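Local coordinates for protein cyclic UMP-AMP synthase (Rhodothermus marinus SG0.5JP17-172, PDB 6E0K) that synthesises the cyclic dinucleotide 3',3'-cUAMP from UTP and ATP, a second messenger that triggers abortive infection in CBASS antiphage defence, at residues I239-K243 with F275-D280; H24-R28 with L103-Y107. All blocks are in the same frame, centred on the assembly; numbering follows the deposited sequence.

How the contacts relate
Contacts 1 and 2 are both helix-helix pairs, set on opposite sides of the chain's centre; their own centres are 42 Å apart and their nearest atoms about 28 Å, so neither touches the other. Contact 2 comes first along the chain and joins helices 18-32 and 92-107 beside the nucleotidyltransferase sheet, with the side chain of Leu103 about 4 Å from that of the UTP-binding Leu119. Contact 1 pairs helices 231-244 and 269-285 in the C-terminal helical part, where the Phe275 side chain lies about 8 Å from that of Lys194 and about 10 Å from that of Ser212, both ATP-binding. Each contact thus lies near residues that bind nucleotide.

Contact 1: residues I239-K243 with F275-D280; sequences INWLK and FLRYMD
Lys243 and Asp280 close one side of this helix pair with a salt bridge, while Ile239 and Leu276 fill its apolar interior. The two side chains approach from opposite directions, and NZ of Lys243 lies 3.0 Å from OD2 of Asp280. The bond arrives on the syn side of OD2, tilted 24° out of the carboxylate plane. A second, weak bond runs from the same NZ to OD1 of Asp280 at 3.1 Å, so one donor serves both acceptor oxygens. A bend in the lysine chain at chi3 (64°) turns its end along the carboxylate, where CD and CE also lie close to OD2. At this partly exposed edge the pairing would be expected to favour the ionised form of both groups.

OD1 of Asp280 also has an apolar neighbour, the CG2 branch of Ile239 at 3.7 Å. The other branch of Ile239 goes deeper: its side chain is a knob in the hole formed by Phe275, Leu276, Met279 and Asp280, with CD1 3.7 Å from CD2 of Leu276 and 3.8 Å from CB of Met279. Leu276 slides past Ile239 in the opposite direction, and both its methyls face CB of Leu242. Helical bonds include Lys243 N to Ile239 O and Asp280 N to Leu276 O; side chains serve other carbonyls, Arg244 that of Asn240, Thr284 that of Asp280 and, weakly, Arg273 that of Leu242.

The short axes run roughly antiparallel, at 142° and 10.4 Å apart at their closest. Helix 186-202 covers the apolar side chains through Phe193, which touches Ile239, Phe275 and Met279, while helix 212-220 adds Leu215 against Phe275 and Leu218 against Phe275 and Leu242, making the pair part of a C-terminal helical bundle.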
# COMPACT_ATOMS: atom_id res chain seq x y z
N ILE A 239 -9.28 -1.71 18.96
CA ILE A 239 -8.48 -0.69 19.64
C ILE A 239 -8.02 -1.18 21.00
O ILE A 239 -6.88 -0.94 21.41
CB ILE A 239 -9.27 0.64 19.76
CG1 ILE A 239 -9.49 1.26 18.37
CG2 ILE A 239 -8.55 1.61 20.73
CD1 ILE A 239 -8.20 1.66 17.63
N ASN A 240 -8.89 -1.90 21.72
CA ASN A 240 -8.48 -2.41 23.02
C ASN A 240 -7.39 -3.46 22.92
O ASN A 240 -6.51 -3.51 23.79
CB ASN A 240 -9.69 -2.94 23.78
CG ASN A 240 -10.50 -1.82 24.40
OD1 ASN A 240 -9.94 -0.82 24.85
ND2 ASN A 240 -11.82 -1.97 24.41
N TRP A 241 -7.42 -4.30 21.88
CA TRP A 241 -6.33 -5.26 21.72
C TRP A 241 -5.02 -4.55 21.40
O TRP A 241 -3.97 -4.90 21.95
CB TRP A 241 -6.67 -6.29 20.64
CG TRP A 241 -5.61 -7.34 20.51
CD1 TRP A 241 -5.54 -8.52 21.21
CD2 TRP A 241 -4.47 -7.32 19.65
NE1 TRP A 241 -4.42 -9.22 20.83
CE2 TRP A 241 -3.74 -8.51 19.89
CE3 TRP A 241 -3.98 -6.41 18.70
CZ2 TRP A 241 -2.57 -8.81 19.21
CZ3 TRP A 241 -2.80 -6.71 18.03
CH2 TRP A 241 -2.11 -7.91 18.28
N LEU A 242 -5.05 -3.56 20.50
CA LEU A 242 -3.84 -2.83 20.15
C LEU A 242 -3.24 -2.11 21.36
O LEU A 242 -2.01 -2.04 21.51
CB LEU A 242 -4.13 -1.84 19.02
CG LEU A 242 -4.29 -2.47 17.63
CD1 LEU A 242 -4.92 -1.48 16.66
CD2 LEU A 242 -2.94 -2.96 17.09
N LYS A 243 -4.09 -1.58 22.24
CA LYS A 243 -3.61 -0.87 23.42
C LYS A 243 -2.83 -1.78 24.35
O LYS A 243 -1.93 -1.32 25.07
CB LYS A 243 -4.79 -0.23 24.16
CG LYS A 243 -5.23 1.08 23.55
CD LYS A 243 -6.65 1.46 23.95
CE LYS A 243 -6.80 1.70 25.42
NZ LYS A 243 -8.21 2.13 25.71
N PHE A 275 -2.24 7.36 17.53
CA PHE A 275 -3.48 7.02 16.83
C PHE A 275 -4.47 6.36 17.77
O PHE A 275 -5.66 6.68 17.75
CB PHE A 275 -3.16 6.13 15.62
CG PHE A 275 -4.35 5.38 15.08
CD1 PHE A 275 -5.31 6.03 14.33
CD2 PHE A 275 -4.50 4.02 15.32
CE1 PHE A 275 -6.41 5.35 13.83
CE2 PHE A 275 -5.61 3.33 14.81
CZ PHE A 275 -6.57 4.01 14.07
N LEU A 276 -3.99 5.45 18.62
CA LEU A 276 -4.90 4.78 19.55
C LEU A 276 -5.51 5.76 20.54
O LEU A 276 -6.70 5.65 20.87
CB LEU A 276 -4.18 3.66 20.29
CG LEU A 276 -3.58 2.56 19.40
CD1 LEU A 276 -2.82 1.58 20.29
CD2 LEU A 276 -4.64 1.84 18.56
N ARG A 277 -4.72 6.72 21.03
CA ARG A 277 -5.25 7.76 21.91
C ARG A 277 -6.34 8.57 21.21
O ARG A 277 -7.37 8.90 21.83
CB ARG A 277 -4.13 8.68 22.41
CG ARG A 277 -3.24 8.07 23.46
CD ARG A 277 -2.35 9.12 24.12
NE ARG A 277 -1.42 9.77 23.20
CZ ARG A 277 -0.21 9.31 22.89
NH1 ARG A 277 0.22 8.16 23.40
NH2 ARG A 277 0.57 10.01 22.07
N TYR A 278 -6.15 8.90 19.93
CA TYR A 278 -7.15 9.70 19.24
C TYR A 278 -8.43 8.88 19.01
O TYR A 278 -9.54 9.42 19.10
CB TYR A 278 -6.59 10.24 17.92
CG TYR A 278 -5.82 11.55 18.07
CD1 TYR A 278 -4.54 11.57 18.60
CD2 TYR A 278 -6.39 12.76 17.68
CE1 TYR A 278 -3.83 12.76 18.73
CE2 TYR A 278 -5.70 13.95 17.81
CZ TYR A 278 -4.43 13.95 18.34
OH TYR A 278 -3.72 15.14 18.48
N MET A 279 -8.29 7.58 18.75
CA MET A 279 -9.48 6.74 18.61
C MET A 279 -10.22 6.61 19.94
O MET A 279 -11.45 6.66 19.97
CB MET A 279 -9.10 5.37 18.08
CG MET A 279 -8.59 5.40 16.64
SD MET A 279 -9.80 6.03 15.42
CE MET A 279 -9.16 7.67 15.12
N ASP A 280 -9.48 6.45 21.04
CA ASP A 280 -10.09 6.44 22.36
C ASP A 280 -10.89 7.72 22.60
O ASP A 280 -12.04 7.67 23.07
CB ASP A 280 -9.01 6.32 23.43
CG ASP A 280 -8.63 4.89 23.76
OD1 ASP A 280 -9.41 3.95 23.49
OD2 ASP A 280 -7.53 4.72 24.34

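Contact 2: residues H24-R28 with L103-Y107; sequences HESIR and LTDYY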
# COMPACT_ATOMS: atom_id res chain seq x y z
N HIS A 24 -6.37 2.28 -14.77
CA HIS A 24 -5.50 1.12 -14.94
C HIS A 24 -5.56 0.60 -16.38
O HIS A 24 -4.51 0.38 -17.02
CB HIS A 24 -5.96 0.06 -13.93
CG HIS A 24 -5.24 -1.25 -14.05
ND1 HIS A 24 -5.79 -2.43 -13.59
CD2 HIS A 24 -4.01 -1.56 -14.51
CE1 HIS A 24 -4.93 -3.41 -13.79
NE2 HIS A 24 -3.85 -2.91 -14.36
N GLU A 25 -6.77 0.43 -16.91
CA GLU A 25 -6.92 -0.08 -18.26
C GLU A 25 -6.33 0.89 -19.28
O GLU A 25 -5.77 0.46 -20.29
CB GLU A 25 -8.40 -0.33 -18.56
CG GLU A 25 -9.01 -1.42 -17.67
CD GLU A 25 -10.51 -1.58 -17.85
OE1 GLU A 25 -11.10 -0.89 -18.72
OE2 GLU A 25 -11.11 -2.40 -17.11
N SER A 26 -6.41 2.19 -19.00
CA SER A 26 -5.80 3.18 -19.90
C SER A 26 -4.28 3.04 -19.95
O SER A 26 -3.69 3.02 -21.03
CB SER A 26 -6.20 4.59 -19.45
OG SER A 26 -5.65 5.57 -20.32
N ILE A 27 -3.62 2.99 -18.78
CA ILE A 27 -2.17 2.79 -18.76
C ILE A 27 -1.80 1.50 -19.50
O ILE A 27 -0.84 1.47 -20.29
CB ILE A 27 -1.65 2.77 -17.32
CG1 ILE A 27 -1.94 4.11 -16.61
CG2 ILE A 27 -0.15 2.44 -17.31
CD1 ILE A 27 -1.16 5.28 -17.16
N ARG A 28 -2.55 0.42 -19.24
CA ARG A 28 -2.27 -0.84 -19.91
C ARG A 28 -2.38 -0.69 -21.42
O ARG A 28 -1.55 -1.20 -22.18
CB ARG A 28 -3.24 -1.91 -19.40
CG ARG A 28 -3.10 -3.26 -20.07
CD ARG A 28 -4.09 -4.23 -19.43
NE ARG A 28 -3.59 -4.73 -18.15
CZ ARG A 28 -4.36 -5.19 -17.17
NH1 ARG A 28 -5.68 -5.22 -17.33
NH2 ARG A 28 -3.81 -5.62 -16.04
N LEU A 103 4.41 5.95 -22.61
CA LEU A 103 3.36 6.79 -22.05
C LEU A 103 3.29 8.14 -22.77
O LEU A 103 2.20 8.63 -23.06
CB LEU A 103 3.60 6.99 -20.56
CG LEU A 103 3.54 5.69 -19.76
CD1 LEU A 103 4.02 5.94 -18.32
CD2 LEU A 103 2.13 5.12 -19.78
N THR A 104 4.44 8.74 -23.04
CA THR A 104 4.46 10.01 -23.76
C THR A 104 3.88 9.88 -25.16
O THR A 104 3.15 10.76 -25.62
CB THR A 104 5.90 10.54 -23.82
OG1 THR A 104 6.40 10.69 -22.47
CG2 THR A 104 5.95 11.87 -24.53
N ASP A 105 4.19 8.78 -25.85
CA ASP A 105 3.64 8.58 -27.19
C ASP A 105 2.12 8.54 -27.15
O ASP A 105 1.45 9.07 -28.04
CB ASP A 105 4.16 7.27 -27.81
CG ASP A 105 5.62 7.33 -28.22
OD1 ASP A 105 6.20 8.43 -28.36
OD2 ASP A 105 6.20 6.23 -28.43
N TYR A 106 1.57 7.90 -26.12
CA TYR A 106 0.13 7.70 -26.09
C TYR A 106 -0.62 8.93 -25.58
O TYR A 106 -1.58 9.38 -26.21
CB TYR A 106 -0.20 6.47 -25.24
CG TYR A 106 -1.68 6.17 -25.18
CD1 TYR A 106 -2.30 5.48 -26.21
CD2 TYR A 106 -2.44 6.59 -24.10
CE1 TYR A 106 -3.66 5.21 -26.16
CE2 TYR A 106 -3.78 6.32 -24.04
CZ TYR A 106 -4.39 5.63 -25.07
OH TYR A 106 -5.74 5.38 -24.99
N TYR A 107 -0.19 9.50 -24.44
CA TYR A 107 -0.92 10.60 -23.82
C TYR A 107 -0.45 11.98 -24.26
O TYR A 107 -1.21 12.95 -24.12
CB TYR A 107 -0.80 10.55 -22.29
CG TYR A 107 -1.40 9.32 -21.67
CD1 TYR A 107 -2.77 9.22 -21.49
CD2 TYR A 107 -0.59 8.25 -21.25
CE1 TYR A 107 -3.33 8.09 -20.91
CE2 TYR A 107 -1.13 7.12 -20.69
CZ TYR A 107 -2.51 7.04 -20.51
OH TYR A 107 -3.05 5.91 -19.94
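With chi1 of -179°, Ser26 swings OG away from its own backbone N and out to the hydroxyl of Tyr107, whose CG is anti to its carbonyl carbon (chi1 -63°), a setting that sends the ring across to helix 18-32. The two hydroxyls share a short hydrogen bond, OG of Ser26 to OH of Tyr107, 2.6 Å long; either could be the donor. The serine oxygen lies at the ring's edge, near its plane.

Ile27 flanks the same phenol group. Its side chain crosses that of Tyr107 at about a right angle, bringing CD1 to 3.4 Å from OH and 4.0 Å from CE2 of the tyrosine. The same methyl meets CD2 of Leu103 at 4.2 Å, so it bridges two residues one helical turn apart. Within helix 92-107, CD2 of Leu103 comes in plane to the edge of the Tyr107 ring, and CD2 of Tyr106 lies 3.4 Å above the centre of one face. The ring is therefore packed both at an edge and over a face, which should limit its freedom to turn.

The axes of the two short segments cross at 111° with a closest approach of 11.5 Å, a spacing filled by the long tyrosine and the isoleucine. On the sheet, Val121 of strand 119-122 touches Ile27, Leu103 and Tyr107, and Val43 of strand 42-45 touches Ile27. Two helices packed against a central mixed sheet are characteristic of the nucleotidyltransferase fold of cGAS/DncV-like enzymes; here that sheet carries the magnesium-binding Asp129, whose side chain is about 9 Å from that of Ile27.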